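Local structure of ferulic acid esterase, AmCE1/Fae1A (Anaeromyces mucronatus, 5CXX) at residues 41-45 with 69-73; 175-179 with 265-271. The protein is a ferulic acid esterase of the alpha/beta-hydrolase fold that binds ferulic acid and probably frees it from ester linkages. All coordinates share one frame; numbering follows the deposited sequence.

Overall arrangement
Both contacts rest on the mixed eight-stranded sheet at the heart of the alpha/beta-hydrolase fold, with their centres about 19 Å apart and their nearest atoms about 6 Å apart, without touching. Contact 1 lies towards one side of the sheet, where the antiparallel strand 38-45 meets the loop between strand 58-62 and helix 77-87. Contact 2 lies further across, where the parallel strand 175-179 is packed by residues 265-271, which include the last part of helix 255-266. Along the chain, both segments of contact 1 precede those of contact 2. Together they tie a short connection and the C-terminal segment to one sheet; the side chain of Phe-179 is about 10 Å from bound ferulic acid.

Contact 1 (41-45 with 69-73); sequences KMNVI and EDSML
Glu-69 lays its side chain against Lys-41, Met-42 and Asn-43 on strand 38-45, the antiparallel second strand of the alpha/beta-hydrolase sheet. The loop 69-73, which leads from strand 58-62 towards helix 77-87, lies over one face of that sheet; Met-42, whose CB points away from the loop, packs instead on helix 125-140.

Traced outward, Glu-69 starts with CB, 4.2 Å from Met-42 CA. Its CG stands off one face of the Asn-43 amide, near the nitrogen, with Asn-43 ND2 at 3.8 Å. Because CG stands between the backbone N and the carbonyl carbon (chi1 71°) and the chain bends at chi2, CD turns back along the strand and rests 3.9 Å from Lys-41 CB. The tip atom OE2 also meets that CB at 3.9 Å, a van der Waals approach to an aliphatic carbon; the ammonium group of Lys-41 leads away and does not reach the carboxylate. The charge of OE2 is matched by a salt bridge to Lys-28 of strand 26-33, a lysine that also pairs with Asp-70 OD2.

The polar link to the strand is made by Asn-43, whose amide nitrogen serves two acceptors. Asn-43 ND2 donates to Asp-70 OD1 at 2.8 Å, with an almost straight N-H...O angle of 175°. Asp-70 OD1 lies in the plane of the amide, and the carboxylate is turned by just 23° from it, so the two flat groups are nearly coplanar. The same ND2 gives a second, weak bond to Glu-69 O at 2.9 Å. Both acceptors of this buried amide therefore come from consecutive loop residues.

Leu-73 CD1 packs on Asn-43 ND2 at 3.9 Å. Leu-73 and Ile-45 lie alongside one another, running in opposing senses, an apolar contact with Leu-73 CD2 4.2 Å from Ile-45 CD1.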
loop_
_atom_site.group_PDB
_atom_site.type_symbol
_atom_site.label_atom_id
_atom_site.label_comp_id
_atom_site.label_asym_id
_atom_site.label_seq_id
_atom_site.Cartn_x
_atom_site.Cartn_y
_atom_site.Cartn_z
ATOM N N LYS A 41 -13.826 -4.896 -9.001
ATOM C CA LYS A 41 -12.817 -5.940 -9.243
ATOM C C LYS A 41 -11.614 -5.753 -8.340
ATOM O O LYS A 41 -11.268 -4.619 -7.980
ATOM C CB LYS A 41 -12.336 -5.894 -10.688
ATOM C CG LYS A 41 -13.529 -6.346 -11.716
ATOM C CD LYS A 41 -13.086 -6.414 -13.168
ATOM C CE LYS A 41 -14.124 -7.130 -14.046
ATOM N NZ LYS A 41 -15.489 -6.850 -13.563
ATOM N N MET A 42 -10.985 -6.880 -7.986
ATOM C CA MET A 42 -9.679 -6.829 -7.294
ATOM C C MET A 42 -8.894 -8.064 -7.765
ATOM O O MET A 42 -9.497 -9.077 -8.131
ATOM C CB MET A 42 -9.784 -6.862 -5.736
ATOM C CG MET A 42 -10.571 -8.083 -5.225
ATOM S SD MET A 42 -10.771 -7.747 -3.444
ATOM C CE MET A 42 -11.827 -9.152 -2.957
ATOM N N ASN A 43 -7.548 -7.989 -7.733
ATOM C CA ASN A 43 -6.766 -9.208 -7.917
ATOM C C ASN A 43 -6.455 -9.818 -6.581
ATOM O O ASN A 43 -6.027 -9.134 -5.633
ATOM C CB ASN A 43 -5.467 -8.914 -8.631
ATOM C CG ASN A 43 -5.705 -8.607 -10.100
ATOM O OD1 ASN A 43 -6.270 -9.427 -10.823
ATOM N ND2 ASN A 43 -5.313 -7.409 -10.542
ATOM N N VAL A 44 -6.638 -11.125 -6.526
ATOM C CA VAL A 44 -6.170 -11.904 -5.393
ATOM C C VAL A 44 -5.022 -12.801 -5.857
ATOM O O VAL A 44 -5.184 -13.587 -6.793
ATOM C CB VAL A 44 -7.313 -12.737 -4.781
ATOM C CG1 VAL A 44 -6.794 -13.622 -3.617
ATOM C CG2 VAL A 44 -8.402 -11.787 -4.254
ATOM N N ILE A 45 -3.907 -12.710 -5.144
ATOM C CA ILE A 45 -2.698 -13.477 -5.476
ATOM C C ILE A 45 -2.422 -14.427 -4.299
ATOM O O ILE A 45 -1.915 -13.996 -3.246
ATOM C CB ILE A 45 -1.545 -12.518 -5.732
ATOM C CG1 ILE A 45 -1.869 -11.535 -6.884
ATOM C CG2 ILE A 45 -0.234 -13.339 -5.976
ATOM C CD1 ILE A 45 -1.018 -10.194 -6.730
ATOM N N GLU A 69 -6.794 -2.011 -10.830
ATOM C CA GLU A 69 -6.336 -3.162 -10.029
ATOM C C GLU A 69 -5.209 -3.944 -10.696
ATOM O O GLU A 69 -4.476 -4.637 -9.998
ATOM C CB GLU A 69 -7.524 -4.073 -9.675
ATOM C CG GLU A 69 -8.118 -4.886 -10.879
ATOM C CD GLU A 69 -9.033 -4.042 -11.801
ATOM O OE1 GLU A 69 -9.384 -2.870 -11.476
ATOM O OE2 GLU A 69 -9.419 -4.592 -12.874
ATOM N N ASP A 70 -5.000 -3.807 -12.026
ATOM C CA ASP A 70 -3.864 -4.507 -12.624
ATOM C C ASP A 70 -2.566 -3.706 -12.625
ATOM O O ASP A 70 -1.505 -4.223 -13.052
ATOM C CB ASP A 70 -4.172 -4.944 -14.090
ATOM C CG ASP A 70 -5.288 -5.920 -14.187
ATOM O OD1 ASP A 70 -5.655 -6.578 -13.206
ATOM O OD2 ASP A 70 -5.808 -6.107 -15.339
ATOM N N SER A 71 -2.634 -2.416 -12.221
ATOM C CA SER A 71 -1.512 -1.556 -12.464
ATOM C C SER A 71 -0.244 -1.962 -11.692
ATOM O O SER A 71 0.850 -1.830 -12.248
ATOM C CB SER A 71 -1.905 -0.096 -12.074
ATOM O OG SER A 71 -2.954 0.302 -12.954
ATOM N N MET A 72 -0.394 -2.517 -10.489
ATOM C CA MET A 72 0.828 -2.903 -9.765
ATOM C C MET A 72 1.428 -4.215 -10.306
ATOM O O MET A 72 2.493 -4.610 -9.850
ATOM C CB MET A 72 0.541 -2.992 -8.244
ATOM C CG MET A 72 0.108 -1.612 -7.650
ATOM S SD MET A 72 1.077 -0.179 -8.144
ATOM C CE MET A 72 2.602 -0.515 -7.344
ATOM N N LEU A 73 0.790 -4.798 -11.338
ATOM C CA LEU A 73 1.375 -6.004 -11.970
ATOM C C LEU A 73 2.173 -5.649 -13.203
ATOM O O LEU A 73 2.734 -6.549 -13.870
ATOM C CB LEU A 73 0.293 -7.030 -12.339
ATOM C CG LEU A 73 -0.465 -7.607 -11.131
ATOM C CD1 LEU A 73 -1.719 -8.331 -11.639
ATOM C CD2 LEU A 73 0.480 -8.548 -10.269
#

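Contact 2 (175-179 with 265-271); sequences YVGAF and FIQTTFG
Phe-265 O, on the residue whose ring packs against Gly-177, is held by two donors from Thr-268. The hydroxyl Thr-268 OG1 donates to Phe-265 O at 2.8 Å, in the carbonyl plane and on a lone pair (C=O...donor angle 138°). The backbone Thr-268 N adds a bond to Phe-265 O at 2.9 Å. These bonds close a tight turn at Phe-265 to Thr-268; the residues that follow run alongside Tyr-175.

With CG swung away from the backbone N (chi1 -176°), the Phe-265 ring reaches the strand and is sandwiched there. Gly-177 CA sits over one face, 4.0 Å from the ring centroid, a CH-pi contact; Thr-269 CG2 covers the opposite face. At the base of the same residue, Phe-265 CB meets the edge of the Phe-179 ring, at CZ, 4.0 Å away.

Tyr-175 lies flat against the turning backbone. Thr-269 CA makes a CH-pi contact over its face, 4.0 Å from the Tyr-175 centroid and 24° off the ring normal, while Phe-270 N stands 3.2 Å above the plane of the same Tyr-175 ring. Phe-270 CD1 meets Tyr-175 CE1 at 3.9 Å, the two rings lying oblique to each other. The phenol oxygen Tyr-175 OH accepts a weak bond from Gly-271 N at 3.4 Å. Exchanging Tyr-175 for an alanine would probably open a gap over the Thr-269 and Phe-270 backbone and leave Gly-271 N without the phenol oxygen as its weakly bound acceptor.

Strand 175-179 runs between strands 150-155 and 213-219, which extend the platform: Phe-265 touches Cys-153 and Phe-270 touches Ala-151 of the former, and Thr-268 touches Val-213 of the latter. Val-176 and Ala-178 point away from this packing, onto helix 157-168, so the strand is clasped between that helix and the C-terminal segment.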
loop_
_atom_site.group_PDB
_atom_site.type_symbol
_atom_site.label_atom_id
_atom_site.label_comp_id
_atom_site.label_asym_id
_atom_site.label_seq_id
_atom_site.Cartn_x
_atom_site.Cartn_y
_atom_site.Cartn_z
ATOM N N TYR A 175 0.802 -3.096 9.688
ATOM C CA TYR A 175 1.995 -2.736 8.915
ATOM C C TYR A 175 1.560 -1.783 7.819
ATOM O O TYR A 175 0.637 -2.144 7.048
ATOM C CB TYR A 175 2.668 -3.994 8.260
ATOM C CG TYR A 175 3.016 -5.039 9.272
ATOM C CD1 TYR A 175 2.037 -5.948 9.736
ATOM C CD2 TYR A 175 4.311 -5.105 9.815
ATOM C CE1 TYR A 175 2.367 -6.878 10.691
ATOM C CE2 TYR A 175 4.621 -6.042 10.756
ATOM C CZ TYR A 175 3.662 -6.923 11.189
ATOM O OH TYR A 175 4.170 -7.819 12.147
ATOM N N VAL A 176 2.180 -0.609 7.716
ATOM C CA VAL A 176 1.818 0.416 6.760
ATOM C C VAL A 176 3.014 0.765 5.896
ATOM O O VAL A 176 4.074 1.080 6.436
ATOM C CB VAL A 176 1.317 1.716 7.456
ATOM C CG1 VAL A 176 0.787 2.745 6.432
ATOM C CG2 VAL A 176 0.335 1.349 8.573
ATOM N N GLY A 177 2.847 0.750 4.566
ATOM C CA GLY A 177 3.935 1.050 3.657
ATOM C C GLY A 177 3.492 2.097 2.668
ATOM O O GLY A 177 2.480 1.972 1.970
ATOM N N ALA A 178 4.285 3.148 2.529
ATOM C CA ALA A 178 3.874 4.260 1.691
ATOM C C ALA A 178 5.003 4.579 0.726
ATOM O O ALA A 178 6.033 5.151 1.161
ATOM C CB ALA A 178 3.532 5.520 2.551
ATOM N N PHE A 179 4.847 4.240 -0.558
ATOM C CA PHE A 179 5.919 4.471 -1.531
ATOM C C PHE A 179 5.560 5.696 -2.337
ATOM O O PHE A 179 4.598 5.674 -3.117
ATOM C CB PHE A 179 6.113 3.211 -2.430
ATOM C CG PHE A 179 6.039 1.897 -1.649
ATOM C CD1 PHE A 179 6.570 1.791 -0.360
ATOM C CD2 PHE A 179 5.351 0.784 -2.209
ATOM C CE1 PHE A 179 6.431 0.640 0.378
ATOM C CE2 PHE A 179 5.244 -0.407 -1.476
ATOM C CZ PHE A 179 5.773 -0.491 -0.168
ATOM N N PHE A 265 9.779 -3.100 2.786
ATOM C CA PHE A 265 8.577 -3.339 3.548
ATOM C C PHE A 265 8.309 -4.818 3.819
ATOM O O PHE A 265 7.970 -5.227 4.928
ATOM C CB PHE A 265 7.410 -2.686 2.803
ATOM C CG PHE A 265 6.062 -2.754 3.523
ATOM C CD1 PHE A 265 5.880 -2.104 4.764
ATOM C CD2 PHE A 265 5.013 -3.442 2.942
ATOM C CE1 PHE A 265 4.599 -2.133 5.386
ATOM C CE2 PHE A 265 3.763 -3.519 3.570
ATOM C CZ PHE A 265 3.553 -2.857 4.770
ATOM N N ILE A 266 8.435 -5.640 2.769
ATOM C CA ILE A 266 8.057 -7.060 2.900
ATOM C C ILE A 266 9.056 -7.824 3.774
ATOM O O ILE A 266 8.754 -8.873 4.331
ATOM C CB ILE A 266 7.915 -7.682 1.478
ATOM C CG1 ILE A 266 6.698 -7.056 0.784
ATOM C CG2 ILE A 266 7.762 -9.243 1.545
ATOM C CD1 ILE A 266 5.315 -7.391 1.394
ATOM N N GLN A 267 10.263 -7.264 3.918
ATOM C CA GLN A 267 11.189 -7.834 4.880
ATOM C C GLN A 267 10.741 -7.643 6.330
ATOM O O GLN A 267 11.280 -8.309 7.233
ATOM C CB GLN A 267 12.567 -7.195 4.723
ATOM C CG GLN A 267 13.319 -7.739 3.534
ATOM C CD GLN A 267 14.644 -7.058 3.383
ATOM O OE1 GLN A 267 15.595 -7.330 4.142
ATOM N NE2 GLN A 267 14.724 -6.121 2.458
ATOM N N THR A 268 9.807 -6.726 6.561
ATOM C CA THR A 268 9.387 -6.453 7.951
ATOM C C THR A 268 8.028 -7.055 8.304
ATOM O O THR A 268 7.668 -7.138 9.478
ATOM C CB THR A 268 9.294 -4.958 8.237
ATOM O OG1 THR A 268 8.125 -4.400 7.623
ATOM C CG2 THR A 268 10.566 -4.208 7.826
ATOM N N THR A 269 7.248 -7.418 7.300
ATOM C CA THR A 269 5.854 -7.740 7.607
ATOM C C THR A 269 5.710 -9.084 8.303
ATOM O O THR A 269 6.462 -10.049 8.040
ATOM C CB THR A 269 4.980 -7.724 6.324
ATOM O OG1 THR A 269 5.655 -8.398 5.259
ATOM C CG2 THR A 269 4.735 -6.276 5.862
ATOM N N PHE A 270 4.700 -9.168 9.181
ATOM C CA PHE A 270 4.249 -10.429 9.759
ATOM C C PHE A 270 5.330 -11.168 10.548
ATOM O O PHE A 270 5.372 -12.386 10.555
ATOM C CB PHE A 270 3.702 -11.341 8.664
ATOM C CG PHE A 270 2.798 -10.613 7.692
ATOM C CD1 PHE A 270 1.781 -9.800 8.136
ATOM C CD2 PHE A 270 2.974 -10.787 6.327
ATOM C CE1 PHE A 270 0.959 -9.112 7.205
ATOM C CE2 PHE A 270 2.129 -10.146 5.373
ATOM C CZ PHE A 270 1.121 -9.293 5.832
ATOM N N GLY A 271 6.155 -10.413 11.252
ATOM C CA GLY A 271 7.119 -11.026 12.131
ATOM C C GLY A 271 8.319 -11.657 11.435
ATOM O O GLY A 271 9.037 -12.449 12.049
#